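Local structure of pyocin S5 (Pseudomonas aeruginosa PAO1, 6THK) at residues E351-K356 with A481-D486; V475-G480 with E489-L494. The protein probably kills susceptible bacteria as a pore-forming bacteriocin, inserting a channel that depolarises the cytoplasmic membrane. The protein carries 1 engineered substitution. All blocks are in the same frame, centred on the assembly; numbering follows the deposited sequence.

Contact 1: E351-K356 with A481-D486. With ZN (zinc ion), chain H.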
loop_
_atom_site.group_PDB
_atom_site.type_symbol
_atom_site.label_atom_id
_atom_site.label_comp_id
_atom_site.label_asym_id
_atom_site.label_seq_id
_atom_site.Cartn_x
_atom_site.Cartn_y
_atom_site.Cartn_z
ATOM N N GLU A 351 45.100 -30.532 -13.379
ATOM C CA GLU A 351 44.325 -30.745 -14.609
ATOM C C GLU A 351 43.903 -32.206 -14.792
ATOM O O GLU A 351 42.784 -32.473 -15.239
ATOM C CB GLU A 351 45.111 -30.268 -15.832
ATOM C CG GLU A 351 44.330 -30.324 -17.137
ATOM C CD GLU A 351 42.994 -29.594 -17.190
ATOM O OE1 GLU A 351 42.811 -28.593 -16.452
ATOM O OE2 GLU A 351 42.155 -29.987 -18.033
ATOM N N GLY A 352 44.802 -33.124 -14.470
ATOM C CA GLY A 352 44.549 -34.553 -14.575
ATOM C C GLY A 352 43.573 -35.092 -13.547
ATOM O O GLY A 352 43.113 -36.225 -13.688
ATOM N N ALA A 353 43.270 -34.296 -12.491
ATOM C CA ALA A 353 42.330 -34.656 -11.408
ATOM C C ALA A 353 40.912 -34.193 -11.748
ATOM O O ALA A 353 39.930 -34.725 -11.224
ATOM C CB ALA A 353 42.778 -34.025 -10.098
ATOM N N ARG A 354 40.813 -33.183 -12.618
ATOM C CA ARG A 354 39.563 -32.589 -13.098
ATOM C C ARG A 354 38.614 -33.714 -13.581
ATOM O O ARG A 354 39.039 -34.614 -14.322
ATOM C CB ARG A 354 39.900 -31.586 -14.223
ATOM C CG ARG A 354 38.939 -30.426 -14.357
ATOM C CD ARG A 354 39.517 -29.223 -15.110
ATOM N NE ARG A 354 40.259 -28.326 -14.219
ATOM C CZ ARG A 354 39.714 -27.364 -13.476
ATOM N NH1 ARG A 354 38.405 -27.145 -13.515
ATOM N NH2 ARG A 354 40.474 -26.617 -12.682
ATOM N N GLY A 355 37.396 -33.719 -13.035
ATOM C CA GLY A 355 36.359 -34.697 -13.349
ATOM C C GLY A 355 36.570 -36.119 -12.877
ATOM O O GLY A 355 35.785 -37.000 -13.218
ATOM N N LYS A 356 37.612 -36.353 -12.089
ATOM C CA LYS A 356 37.931 -37.670 -11.547
ATOM C C LYS A 356 37.604 -37.718 -10.044
ATOM O O LYS A 356 37.457 -36.668 -9.407
ATOM C CB LYS A 356 39.416 -38.004 -11.772
ATOM C CG LYS A 356 39.829 -38.324 -13.218
ATOM C CD LYS A 356 41.266 -38.894 -13.222
ATOM C CE LYS A 356 41.796 -39.255 -14.593
ATOM N NZ LYS A 356 41.903 -38.068 -15.489
ATOM N N ALA A 481 49.209 -41.082 -7.100
ATOM C CA ALA A 481 48.880 -42.521 -6.980
ATOM C C ALA A 481 47.393 -42.724 -6.603
ATOM O O ALA A 481 46.806 -43.770 -6.876
ATOM C CB ALA A 481 49.759 -43.169 -5.917
ATOM N N MET A 482 46.800 -41.706 -5.982
ATOM C CA MET A 482 45.418 -41.723 -5.519
ATOM C C MET A 482 44.442 -41.235 -6.594
ATOM O O MET A 482 43.224 -41.280 -6.389
ATOM C CB MET A 482 45.322 -40.834 -4.280
ATOM C CG MET A 482 44.341 -41.327 -3.283
ATOM S SD MET A 482 44.977 -42.734 -2.387
ATOM C CE MET A 482 43.510 -43.724 -2.255
ATOM N N ILE A 483 44.990 -40.761 -7.738
ATOM C CA ILE A 483 44.223 -40.182 -8.837
ATOM C C ILE A 483 44.321 -41.003 -10.122
ATOM O O ILE A 483 43.331 -41.600 -10.549
ATOM C CB ILE A 483 44.614 -38.692 -9.057
ATOM C CG1 ILE A 483 44.466 -37.877 -7.753
ATOM C CG2 ILE A 483 43.811 -38.073 -10.213
ATOM C CD1 ILE A 483 45.079 -36.470 -7.761
ATOM N N ASP A 484 45.515 -41.032 -10.726
ATOM C CA ASP A 484 45.780 -41.682 -12.000
ATOM C C ASP A 484 47.199 -42.207 -12.000
ATOM O O ASP A 484 48.098 -41.521 -11.510
ATOM C CB ASP A 484 45.634 -40.623 -13.128
ATOM C CG ASP A 484 45.471 -41.139 -14.546
ATOM O OD1 ASP A 484 45.338 -42.373 -14.720
ATOM O OD2 ASP A 484 45.432 -40.301 -15.486
ATOM N N GLU A 485 47.401 -43.386 -12.614
ATOM C CA GLU A 485 48.697 -44.045 -12.789
ATOM C C GLU A 485 49.700 -43.171 -13.548
ATOM O O GLU A 485 50.868 -43.149 -13.166
ATOM C CB GLU A 485 48.544 -45.406 -13.498
ATOM C CG GLU A 485 49.809 -46.260 -13.499
ATOM C CD GLU A 485 49.890 -47.453 -12.563
ATOM O OE1 GLU A 485 48.842 -48.077 -12.277
ATOM O OE2 GLU A 485 51.024 -47.812 -12.176
ATOM N N ASP A 486 49.257 -42.462 -14.618
ATOM C CA ASP A 486 50.133 -41.593 -15.419
ATOM C C ASP A 486 50.551 -40.346 -14.648
ATOM O O ASP A 486 51.647 -39.838 -14.886
ATOM C CB ASP A 486 49.558 -41.262 -16.817
ATOM C CG ASP A 486 48.186 -40.620 -16.867
ATOM O OD1 ASP A 486 48.068 -39.441 -16.477
ATOM O OD2 ASP A 486 47.242 -41.272 -17.380
HETATM ZN ZN ZN H . 53.057 -47.260 -12.936
#
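Ile-483 lays both branches of its side chain against the turn that closes helix 340-353, and its two methyls divide the work. CG2, set anti to the backbone N while CG1 lies beside it (chi1 -55°), settles on the backbone, 3.9 Å from Ala-353 CA and 4.0 Å from Gly-352 O. CD1, ending the other branch, lies 4.1 Å from Ala-353 CB. A small residue suits position 353 because Val-455 of helix 451-464 packs on the same methyl and on Ile-483 as well. The turn is a type II beta turn from Ala-353 to Lys-356, with Gly-355 supplying the positive phi; it brings the chain out of one helix of the colicin pore-forming domain, beside the connection between the hydrophobic helix 468-481 and helix 485-498. Lys-356 runs across Ile-483 at roughly a right angle, its CD 4.0 Å from CG2. Its chain is extended until a bend at chi4 (63°) turns NZ back to Gly-352 O in a 2.8 Å hydrogen bond. Asp-484, the N-cap residue of helix 485-498, makes no side-chain capping bond and faces the same lysine: its OD2 is 3.9 Å from Lys-356 CE but 4.2 Å from NZ, so the opposite charges probably attract without a salt bridge. OD2 also lies 2.8 Å from Asp-486 OD2, so one carboxylate may be protonated. Glu-485 points elsewhere, binding zinc through OE2.

Contact 2: V475-G480 with E489-L494. With ZN (zinc ion), chain H.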
loop_
_atom_site.group_PDB
_atom_site.type_symbol
_atom_site.label_atom_id
_atom_site.label_comp_id
_atom_site.label_asym_id
_atom_site.label_seq_id
_atom_site.Cartn_x
_atom_site.Cartn_y
_atom_site.Cartn_z
ATOM N N VAL A 475 54.988 -35.428 -2.288
ATOM C CA VAL A 475 53.596 -35.177 -1.961
ATOM C C VAL A 475 52.754 -35.342 -3.221
ATOM O O VAL A 475 51.735 -36.009 -3.207
ATOM C CB VAL A 475 53.396 -33.766 -1.398
ATOM C CG1 VAL A 475 51.971 -33.304 -1.610
ATOM C CG2 VAL A 475 53.757 -33.729 0.072
ATOM N N MET A 476 53.190 -34.725 -4.307
ATOM C CA MET A 476 52.502 -34.847 -5.597
ATOM C C MET A 476 52.503 -36.262 -6.094
ATOM O O MET A 476 51.497 -36.686 -6.643
ATOM C CB MET A 476 53.098 -33.925 -6.647
ATOM C CG MET A 476 52.901 -32.486 -6.330
ATOM S SD MET A 476 53.151 -31.455 -7.779
ATOM C CE MET A 476 54.958 -31.519 -7.967
ATOM N N ALA A 477 53.595 -37.016 -5.855
ATOM C CA ALA A 477 53.690 -38.422 -6.261
ATOM C C ALA A 477 52.665 -39.295 -5.518
ATOM O O ALA A 477 51.919 -40.060 -6.134
ATOM C CB ALA A 477 55.102 -38.934 -6.044
ATOM N N VAL A 478 52.586 -39.077 -4.219
ATOM C CA VAL A 478 51.671 -39.763 -3.328
ATOM C C VAL A 478 50.196 -39.427 -3.657
ATOM O O VAL A 478 49.357 -40.314 -3.715
ATOM C CB VAL A 478 52.066 -39.433 -1.881
ATOM C CG1 VAL A 478 50.867 -39.298 -0.989
ATOM C CG2 VAL A 478 53.050 -40.456 -1.350
ATOM N N THR A 479 49.909 -38.144 -3.863
ATOM C CA THR A 479 48.582 -37.626 -4.281
ATOM C C THR A 479 48.202 -38.225 -5.658
ATOM O O THR A 479 47.066 -38.642 -5.842
ATOM C CB THR A 479 48.630 -36.091 -4.345
ATOM O OG1 THR A 479 48.962 -35.601 -3.053
ATOM C CG2 THR A 479 47.339 -35.459 -4.821
ATOM N N GLY A 480 49.166 -38.249 -6.592
ATOM C CA GLY A 480 49.010 -38.775 -7.944
ATOM C C GLY A 480 48.635 -40.248 -7.994
ATOM O O GLY A 480 47.821 -40.635 -8.828
ATOM N N GLU A 489 53.449 -41.780 -12.335
ATOM C CA GLU A 489 54.638 -41.934 -13.172
ATOM C C GLU A 489 55.370 -40.615 -13.406
ATOM O O GLU A 489 56.582 -40.548 -13.206
ATOM C CB GLU A 489 54.263 -42.573 -14.511
ATOM C CG GLU A 489 54.452 -44.078 -14.484
ATOM C CD GLU A 489 53.434 -44.889 -15.259
ATOM O OE1 GLU A 489 53.224 -46.067 -14.898
ATOM O OE2 GLU A 489 52.837 -44.351 -16.220
ATOM N N LYS A 490 54.628 -39.565 -13.810
ATOM C CA LYS A 490 55.157 -38.226 -14.052
ATOM C C LYS A 490 55.791 -37.621 -12.796
ATOM O O LYS A 490 56.871 -37.043 -12.884
ATOM C CB LYS A 490 54.062 -37.298 -14.590
ATOM C CG LYS A 490 53.777 -37.488 -16.076
ATOM C CD LYS A 490 52.483 -36.806 -16.509
ATOM C CE LYS A 490 52.253 -36.962 -17.986
ATOM N NZ LYS A 490 50.884 -36.546 -18.359
ATOM N N ALA A 491 55.121 -37.758 -11.631
ATOM C CA ALA A 491 55.605 -37.185 -10.379
ATOM C C ALA A 491 56.779 -37.987 -9.877
ATOM O O ALA A 491 57.760 -37.403 -9.420
ATOM C CB ALA A 491 54.491 -37.131 -9.347
ATOM N N ASN A 492 56.705 -39.323 -10.022
ATOM C CA ASN A 492 57.769 -40.249 -9.670
ATOM C C ASN A 492 59.056 -39.909 -10.441
ATOM O O ASN A 492 60.132 -39.932 -9.847
ATOM C CB ASN A 492 57.315 -41.708 -9.882
ATOM C CG ASN A 492 58.381 -42.752 -9.667
ATOM O OD1 ASN A 492 58.807 -43.442 -10.605
ATOM N ND2 ASN A 492 58.838 -42.893 -8.431
ATOM N N ASN A 493 58.940 -39.528 -11.740
ATOM C CA ASN A 493 60.078 -39.112 -12.569
ATOM C C ASN A 493 60.691 -37.848 -11.995
ATOM O O ASN A 493 61.898 -37.823 -11.791
ATOM C CB ASN A 493 59.659 -38.875 -14.011
ATOM C CG ASN A 493 59.227 -40.106 -14.775
ATOM O OD1 ASN A 493 58.576 -39.993 -15.825
ATOM N ND2 ASN A 493 59.580 -41.308 -14.297
ATOM N N LEU A 494 59.860 -36.840 -11.652
ATOM C CA LEU A 494 60.331 -35.591 -11.040
ATOM C C LEU A 494 61.094 -35.828 -9.728
ATOM O O LEU A 494 62.128 -35.204 -9.540
ATOM C CB LEU A 494 59.186 -34.603 -10.834
ATOM C CG LEU A 494 59.515 -33.218 -10.250
ATOM C CD1 LEU A 494 60.469 -32.420 -11.155
ATOM C CD2 LEU A 494 58.229 -32.433 -9.985
HETATM ZN ZN ZN H . 53.057 -47.260 -12.936
#
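An antiparallel helix-turn-helix of the colicin pore-forming domain brings helix 468-481, an arm of the probable hydrophobic hairpin, beside helix 485-498, and here the two helices come close. The short segments run nearly antiparallel, at 161°, with their axes 8.1 Å apart at closest approach. Alanine makes such closeness possible: Ala-491 aims its methyl at the backbone of Ala-477, with CB only 3.4 Å from Ala-477 CA, while the methyls of Ala-477 and Ala-491 have 3.8 Å between their CB atoms. The same Ala-491 methyl also borders the backbone of Met-476, 3.9 Å from its carbonyl carbon. Gly-480, one turn after Met-476, adds no side chain on the face turned to Ala-491. Farther along, the longer side chains of Met-476 and Leu-494 meet. Met-476 leaves its backbone with CG beside the N, stays extended through chi2 and bends at chi3 (-73°), which carries CE to Leu-494 CD2 at 4.0 Å. Met-345 of helix 340-353 touches both residues, joining a third helix to the apolar patch. Thr-479 belongs to another face; its hydroxyl donates to Val-475 O at 2.8 Å from above the carbonyl plane, so this oxygen takes two bonds, one from Thr-479 N. Glu-489 turns from the interface to bind zinc through OE1 at 2.3 Å, together with Glu-485 and His-371. Such antiparallel packing of the hairpin's second arm on the last, amphipathic helix is typical of the colicin bundle, which shields the apolar hairpin in the soluble form.

In the fold
Both contacts involve helix 485-498: contact 1 uses the linker and N-cap residue just before it, and contact 2 its following turns. Their centres lie 11 Å apart, and the segments 475-480 and 481-486 are continuous in the chain. Contact 2 is core: every touching residue is buried and the side chains that meet are apolar, helix against helix. Contact 1 lies nearer the surface, between the end of helix 340-353 with its following turn and the linker before helix 485-498, and combines a branched aliphatic side chain with a loosely paired lysine and aspartate. Neither has a hydrogen bond across its segments. A shared zinc ion ties the two, taking one glutamate from each, one helical turn apart.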